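Side-chain contacts in Xaa-Pro dipeptidase (Lactobacillus brevis, PDB 3I7M), which is probably a manganese-dependent metalloexopeptidase of family M24B, represented here by its creatinase/prolidase N-terminal domain alone: residues E7-W12 and T21-P26; Y31-G36 and L44-F49. All blocks are in the same frame, centred on the assembly; numbering follows the deposited sequence.

Contact 1. Residues E7-W12 and T21-P26; sequences EQIQQW and TYLSNP
W12 meets T21 with the rim of its indole: the six-membered ring points its CZ3 corner at the hydroxyl, W12 CZ3 lying 4.0 Å from T21 OG1. The oxygen sits near the plane of the indole, at the edge, and the two side chains cross at about a right angle. The tryptophan reaches this place because its CG is anti to the backbone N (chi1 -179°), which carries the indole off helix 5-15 so that its edge comes to T21. The polar partner of this hydroxyl is T13 OG1, one residue beyond W12 on the same helix, to which T21 OG1 is hydrogen-bonded. H16 stacks on the indole, and F133 meets it with the ring planes about 35° apart.

The other branch of the threonine serves I9. Methyl faces methyl, with I9 CG2 4.3 Å from T21 CG2, where the CA atoms of the two residues are 8.2 Å apart. I9 thus divides its branches between two strand residues, for its longer arm runs on to L23, where I9 CD1 and L23 CD1 are also 4.3 Å apart. T21 and L23 alternate with Y22 along the strand, so both look toward the helix while Y22 packs elsewhere, on A45 and V47. In the mixed sheet of this alpha/beta domain, strand 20-23 is an interior strand between 45-48 and 101-104. Helix 5-15 packs on it, and the axes of 7-12 and 21-23 approach to 10.3 Å with 135° between their chain directions. V48 of the neighbouring strand and L32 of helix 26-33 also pack against I9, which is buried. Beyond the strand the chain turns into that helix, with N25 at the N-cap: its OD1 takes a hydrogen bond from K27 N.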
loop_
_atom_site.group_PDB
_atom_site.type_symbol
_atom_site.label_atom_id
_atom_site.label_comp_id
_atom_site.label_asym_id
_atom_site.label_seq_id
_atom_site.Cartn_x
_atom_site.Cartn_y
_atom_site.Cartn_z
ATOM N N GLU A 7 -2.813 12.959 -3.534
ATOM C CA GLU A 7 -1.698 13.764 -4.095
ATOM C C GLU A 7 -0.708 14.260 -3.017
ATOM O O GLU A 7 0.499 14.329 -3.254
ATOM C CB GLU A 7 -2.199 14.928 -5.001
ATOM C CG GLU A 7 -3.032 14.441 -6.175
ATOM C CD GLU A 7 -3.815 15.547 -6.902
ATOM O OE1 GLU A 7 -4.252 16.539 -6.281
ATOM O OE2 GLU A 7 -4.038 15.356 -8.114
ATOM N N GLN A 8 -1.191 14.583 -1.816
ATOM C CA GLN A 8 -0.321 14.898 -0.730
ATOM C C GLN A 8 0.623 13.742 -0.386
ATOM O O GLN A 8 1.814 13.972 -0.143
ATOM C CB GLN A 8 -1.115 15.294 0.522
ATOM C CG GLN A 8 -1.854 16.649 0.418
ATOM C CD GLN A 8 -2.697 16.909 1.669
ATOM O OE1 GLN A 8 -2.165 17.059 2.754
ATOM N NE2 GLN A 8 -4.007 16.962 1.513
ATOM N N ILE A 9 0.087 12.520 -0.373
ATOM C CA ILE A 9 0.962 11.360 -0.113
ATOM C C ILE A 9 1.929 11.112 -1.228
ATOM O O ILE A 9 3.088 10.770 -0.981
ATOM C CB ILE A 9 0.133 10.114 0.195
ATOM C CG1 ILE A 9 -0.648 10.357 1.481
ATOM C CG2 ILE A 9 1.017 8.892 0.508
ATOM C CD1 ILE A 9 -1.801 9.439 1.718
ATOM N N GLN A 10 1.461 11.275 -2.458
ATOM C CA GLN A 10 2.362 11.127 -3.577
ATOM C C GLN A 10 3.497 12.127 -3.492
ATOM O O GLN A 10 4.658 11.792 -3.719
ATOM C CB GLN A 10 1.567 11.287 -4.880
ATOM C CG GLN A 10 2.448 11.351 -6.069
ATOM C CD GLN A 10 1.611 11.294 -7.322
ATOM O OE1 GLN A 10 0.994 12.289 -7.711
ATOM N NE2 GLN A 10 1.522 10.109 -7.923
ATOM N N GLN A 11 3.152 13.355 -3.125
ATOM C CA GLN A 11 4.158 14.401 -3.030
ATOM C C GLN A 11 5.210 14.077 -1.957
ATOM O O GLN A 11 6.428 14.248 -2.136
ATOM C CB GLN A 11 3.475 15.756 -2.759
ATOM C CG GLN A 11 4.426 16.917 -2.648
ATOM C CD GLN A 11 3.748 18.166 -2.134
ATOM O OE1 GLN A 11 3.751 18.449 -0.922
ATOM N NE2 GLN A 11 3.166 18.932 -3.049
ATOM N N TRP A 12 4.718 13.601 -0.821
ATOM C CA TRP A 12 5.572 13.217 0.307
ATOM C C TRP A 12 6.528 12.123 -0.143
ATOM O O TRP A 12 7.710 12.151 0.154
ATOM C CB TRP A 12 4.712 12.780 1.522
ATOM C CG TRP A 12 5.492 12.403 2.731
ATOM C CD1 TRP A 12 5.786 13.180 3.797
ATOM C CD2 TRP A 12 6.130 11.110 3.007
ATOM N NE1 TRP A 12 6.513 12.466 4.728
ATOM C CE2 TRP A 12 6.755 11.206 4.253
ATOM C CE3 TRP A 12 6.166 9.884 2.333
ATOM C CZ2 TRP A 12 7.453 10.143 4.822
ATOM C CZ3 TRP A 12 6.880 8.862 2.863
ATOM C CH2 TRP A 12 7.539 8.985 4.102
ATOM N N THR A 21 5.162 4.134 -1.497
ATOM C CA THR A 21 4.663 4.082 -0.129
ATOM C C THR A 21 3.651 2.950 -0.037
ATOM O O THR A 21 2.714 2.921 -0.855
ATOM C CB THR A 21 4.077 5.407 0.214
ATOM O OG1 THR A 21 5.158 6.353 0.339
ATOM C CG2 THR A 21 3.347 5.364 1.528
ATOM N N TYR A 22 3.809 2.089 0.966
ATOM C CA TYR A 22 2.910 0.939 1.183
ATOM C C TYR A 22 2.127 1.237 2.425
ATOM O O TYR A 22 2.709 1.236 3.536
ATOM C CB TYR A 22 3.770 -0.313 1.310
ATOM C CG TYR A 22 2.945 -1.554 1.560
ATOM C CD1 TYR A 22 2.511 -2.321 0.489
ATOM C CD2 TYR A 22 2.742 -2.025 2.819
ATOM C CE1 TYR A 22 1.730 -3.444 0.719
ATOM C CE2 TYR A 22 1.946 -3.186 3.057
ATOM C CZ TYR A 22 1.516 -3.868 1.977
ATOM O OH TYR A 22 0.705 -4.995 2.196
ATOM N N LEU A 23 0.824 1.519 2.310
ATOM C CA LEU A 23 -0.074 1.835 3.449
ATOM C C LEU A 23 -0.846 0.571 3.823
ATOM O O LEU A 23 -1.429 -0.096 2.924
ATOM C CB LEU A 23 -1.012 2.925 3.038
ATOM C CG LEU A 23 -0.323 4.245 2.705
ATOM C CD1 LEU A 23 -1.421 5.225 2.261
ATOM C CD2 LEU A 23 0.550 4.812 3.806
ATOM N N SER A 24 -0.771 0.246 5.104
ATOM C CA SER A 24 -1.382 -0.980 5.664
ATOM C C SER A 24 -2.317 -0.722 6.819
ATOM O O SER A 24 -2.970 -1.693 7.280
ATOM C CB SER A 24 -0.243 -1.912 6.118
ATOM O OG SER A 24 0.605 -1.245 7.066
ATOM N N ASN A 25 -2.310 0.471 7.410
ATOM C CA ASN A 25 -3.112 0.738 8.599
ATOM C C ASN A 25 -4.572 0.873 8.162
ATOM O O ASN A 25 -4.851 1.749 7.389
ATOM C CB ASN A 25 -2.573 1.987 9.319
ATOM C CG ASN A 25 -3.246 2.292 10.608
ATOM O OD1 ASN A 25 -4.296 1.708 10.959
ATOM N ND2 ASN A 25 -2.641 3.166 11.360
ATOM N N PRO A 26 -5.466 0.000 8.677
ATOM C CA PRO A 26 -6.855 0.132 8.210
ATOM C C PRO A 26 -7.413 1.543 8.494
ATOM O O PRO A 26 -8.269 2.000 7.747
ATOM C CB PRO A 26 -7.614 -0.906 9.010
ATOM C CG PRO A 26 -6.579 -1.870 9.538
ATOM C CD PRO A 26 -5.266 -1.147 9.580
#

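Contact 2. Residues Y31-G36 and L44-F49; sequences YLTGFG and LALVVF
T33 and L32, at the end of helix 26-33, both make apolar contact with one methyl of L46 on strand 45-48. T33 and L46 reach toward each other tip to tip, with T33 CG2 3.9 Å from L46 CD1. The same CD1 lies 4.2 Å from CD1 of L32, whose side chain crosses that of L46 at a slant. L46 can reach both because its CG is anti to the backbone N (chi1 -164°), carrying the branch out from the strand toward the helix end. Further along, F35 and L44 form a second apolar pair. L44 CD2 comes to the edge of the phenyl ring, in its plane, 3.9 Å from F35 CE2, and therefore meets the rim and not a face.

Helix 26-33 packs on the same side of the domain's mixed sheet as helix 5-15, whose I9 touches both L32 and V48. The touching parts, CA 32 to 35 and CA 44 to 46, are 153° apart, so they run in roughly opposite directions. L46 also rests on I56 of the next strand.

Polar bonds shape the helix end. T33 OG1 accepts from F35 N at 2.9 Å with an N-H...O angle of 159°, an ST turn, and is also hydrogen-bonded to I29 O in the preceding turn of the helix. Thus one side chain turns its oxygen to the backbone and its methyl to L46. With an alanine here both OG1 and CG2 go, which would probably leave F35 N without this acceptor and a gap beside L46 CD1. Between T33 and F35, G34 leaves the helix with a positive phi, a backbone shape that a side chain would strain, as its CB would crowd T33 O.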
loop_
_atom_site.group_PDB
_atom_site.type_symbol
_atom_site.label_atom_id
_atom_site.label_comp_id
_atom_site.label_asym_id
_atom_site.label_seq_id
_atom_site.Cartn_x
_atom_site.Cartn_y
_atom_site.Cartn_z
ATOM N N TYR A 31 -9.391 6.533 6.216
ATOM C CA TYR A 31 -9.251 7.999 6.074
ATOM C C TYR A 31 -9.136 8.408 4.602
ATOM O O TYR A 31 -9.683 9.461 4.175
ATOM C CB TYR A 31 -8.046 8.462 6.910
ATOM C CG TYR A 31 -7.793 9.981 6.870
ATOM C CD1 TYR A 31 -8.651 10.866 7.520
ATOM C CD2 TYR A 31 -6.728 10.508 6.138
ATOM C CE1 TYR A 31 -8.445 12.260 7.441
ATOM C CE2 TYR A 31 -6.499 11.858 6.073
ATOM C CZ TYR A 31 -7.341 12.733 6.719
ATOM O OH TYR A 31 -7.026 14.087 6.605
ATOM N N LEU A 32 -8.460 7.621 3.798
ATOM C CA LEU A 32 -8.207 7.971 2.398
ATOM C C LEU A 32 -9.327 7.540 1.447
ATOM O O LEU A 32 -9.523 8.145 0.366
ATOM C CB LEU A 32 -6.892 7.362 1.931
ATOM C CG LEU A 32 -5.668 7.906 2.590
ATOM C CD1 LEU A 32 -4.480 7.021 2.161
ATOM C CD2 LEU A 32 -5.442 9.373 2.215
ATOM N N THR A 33 -10.088 6.542 1.844
ATOM C CA THR A 33 -11.119 5.968 0.947
ATOM C C THR A 33 -12.540 5.884 1.514
ATOM O O THR A 33 -13.503 5.680 0.769
ATOM C CB THR A 33 -10.719 4.542 0.532
ATOM O OG1 THR A 33 -10.914 3.705 1.654
ATOM C CG2 THR A 33 -9.312 4.534 0.016
ATOM N N GLY A 34 -12.730 5.981 2.825
ATOM C CA GLY A 34 -14.027 5.645 3.412
ATOM C C GLY A 34 -14.332 4.173 3.628
ATOM O O GLY A 34 -15.339 3.850 4.268
ATOM N N PHE A 35 -13.363 3.308 3.245
ATOM C CA PHE A 35 -13.552 1.875 3.429
ATOM C C PHE A 35 -13.111 1.538 4.834
ATOM O O PHE A 35 -11.909 1.696 5.164
ATOM C CB PHE A 35 -12.741 1.097 2.413
ATOM C CG PHE A 35 -12.817 -0.391 2.607
ATOM C CD1 PHE A 35 -13.971 -1.105 2.308
ATOM C CD2 PHE A 35 -11.723 -1.088 3.139
ATOM C CE1 PHE A 35 -14.037 -2.461 2.496
ATOM C CE2 PHE A 35 -11.802 -2.430 3.339
ATOM C CZ PHE A 35 -12.948 -3.135 3.004
ATOM N N GLY A 36 -14.045 1.109 5.655
ATOM C CA GLY A 36 -13.792 1.005 7.065
ATOM C C GLY A 36 -13.485 -0.431 7.366
ATOM O O GLY A 36 -14.139 -1.333 6.839
ATOM N N LEU A 44 -4.638 -6.258 3.156
ATOM C CA LEU A 44 -5.280 -5.083 2.565
ATOM C C LEU A 44 -4.243 -3.969 2.533
ATOM O O LEU A 44 -3.628 -3.690 3.588
ATOM C CB LEU A 44 -6.453 -4.654 3.396
ATOM C CG LEU A 44 -7.106 -3.314 3.064
ATOM C CD1 LEU A 44 -7.854 -3.361 1.710
ATOM C CD2 LEU A 44 -8.042 -2.845 4.171
ATOM N N ALA A 45 -4.002 -3.410 1.363
ATOM C CA ALA A 45 -2.968 -2.371 1.252
ATOM C C ALA A 45 -3.361 -1.347 0.247
ATOM O O ALA A 45 -4.130 -1.614 -0.688
ATOM C CB ALA A 45 -1.636 -3.054 0.798
ATOM N N LEU A 46 -2.794 -0.167 0.404
ATOM C CA LEU A 46 -2.945 0.928 -0.550
ATOM C C LEU A 46 -1.536 1.391 -0.919
ATOM O O LEU A 46 -0.769 1.763 -0.028
ATOM C CB LEU A 46 -3.807 2.043 0.019
ATOM C CG LEU A 46 -4.355 3.069 -0.964
ATOM C CD1 LEU A 46 -5.512 3.842 -0.303
ATOM C CD2 LEU A 46 -3.231 3.965 -1.375
ATOM N N VAL A 47 -1.160 1.265 -2.178
ATOM C CA VAL A 47 0.194 1.532 -2.655
ATOM C C VAL A 47 0.200 2.804 -3.443
ATOM O O VAL A 47 -0.589 2.985 -4.354
ATOM C CB VAL A 47 0.724 0.400 -3.502
ATOM C CG1 VAL A 47 2.126 0.717 -4.059
ATOM C CG2 VAL A 47 0.664 -0.895 -2.646
ATOM N N VAL A 48 1.072 3.709 -3.040
ATOM C CA VAL A 48 1.137 5.043 -3.624
ATOM C C VAL A 48 2.560 5.238 -4.231
ATOM O O VAL A 48 3.583 4.809 -3.684
ATOM C CB VAL A 48 0.945 6.132 -2.558
ATOM C CG1 VAL A 48 1.074 7.620 -3.116
ATOM C CG2 VAL A 48 -0.393 5.966 -1.824
ATOM N N PHE A 49 2.603 5.842 -5.434
ATOM C CA PHE A 49 3.847 6.087 -6.135
ATOM C C PHE A 49 4.070 7.564 -6.243
ATOM O O PHE A 49 3.127 8.354 -6.184
ATOM C CB PHE A 49 3.777 5.474 -7.554
ATOM C CG PHE A 49 3.596 3.987 -7.547
ATOM C CD1 PHE A 49 4.677 3.151 -7.343
ATOM C CD2 PHE A 49 2.343 3.420 -7.700
ATOM C CE1 PHE A 49 4.553 1.763 -7.309
ATOM C CE2 PHE A 49 2.175 2.025 -7.682
ATOM C CZ PHE A 49 3.286 1.185 -7.461
#

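Contacts 1 and 2 follow one another along the chain, and their centres are about 8 Å apart. Their strands, 20-23 and 45-48, are antiparallel neighbours in one sheet, probably hydrogen-bonded from T21 N to V48 O and from L23 N to L46 O, both 2.8 Å. On the face of the sheet that carries the two helices, L23 CD1 of contact 1 lies 3.5 Å from L32 CD1 of contact 2, and I9 of helix 5-15 touches both leucines, so the two contacts share one apolar layer. On the opposite face Y22 OH packs 3.3 Å from A45 CB. As in other M24 peptidases, the metal site probably belongs to the catalytic domain, which is absent from this construct.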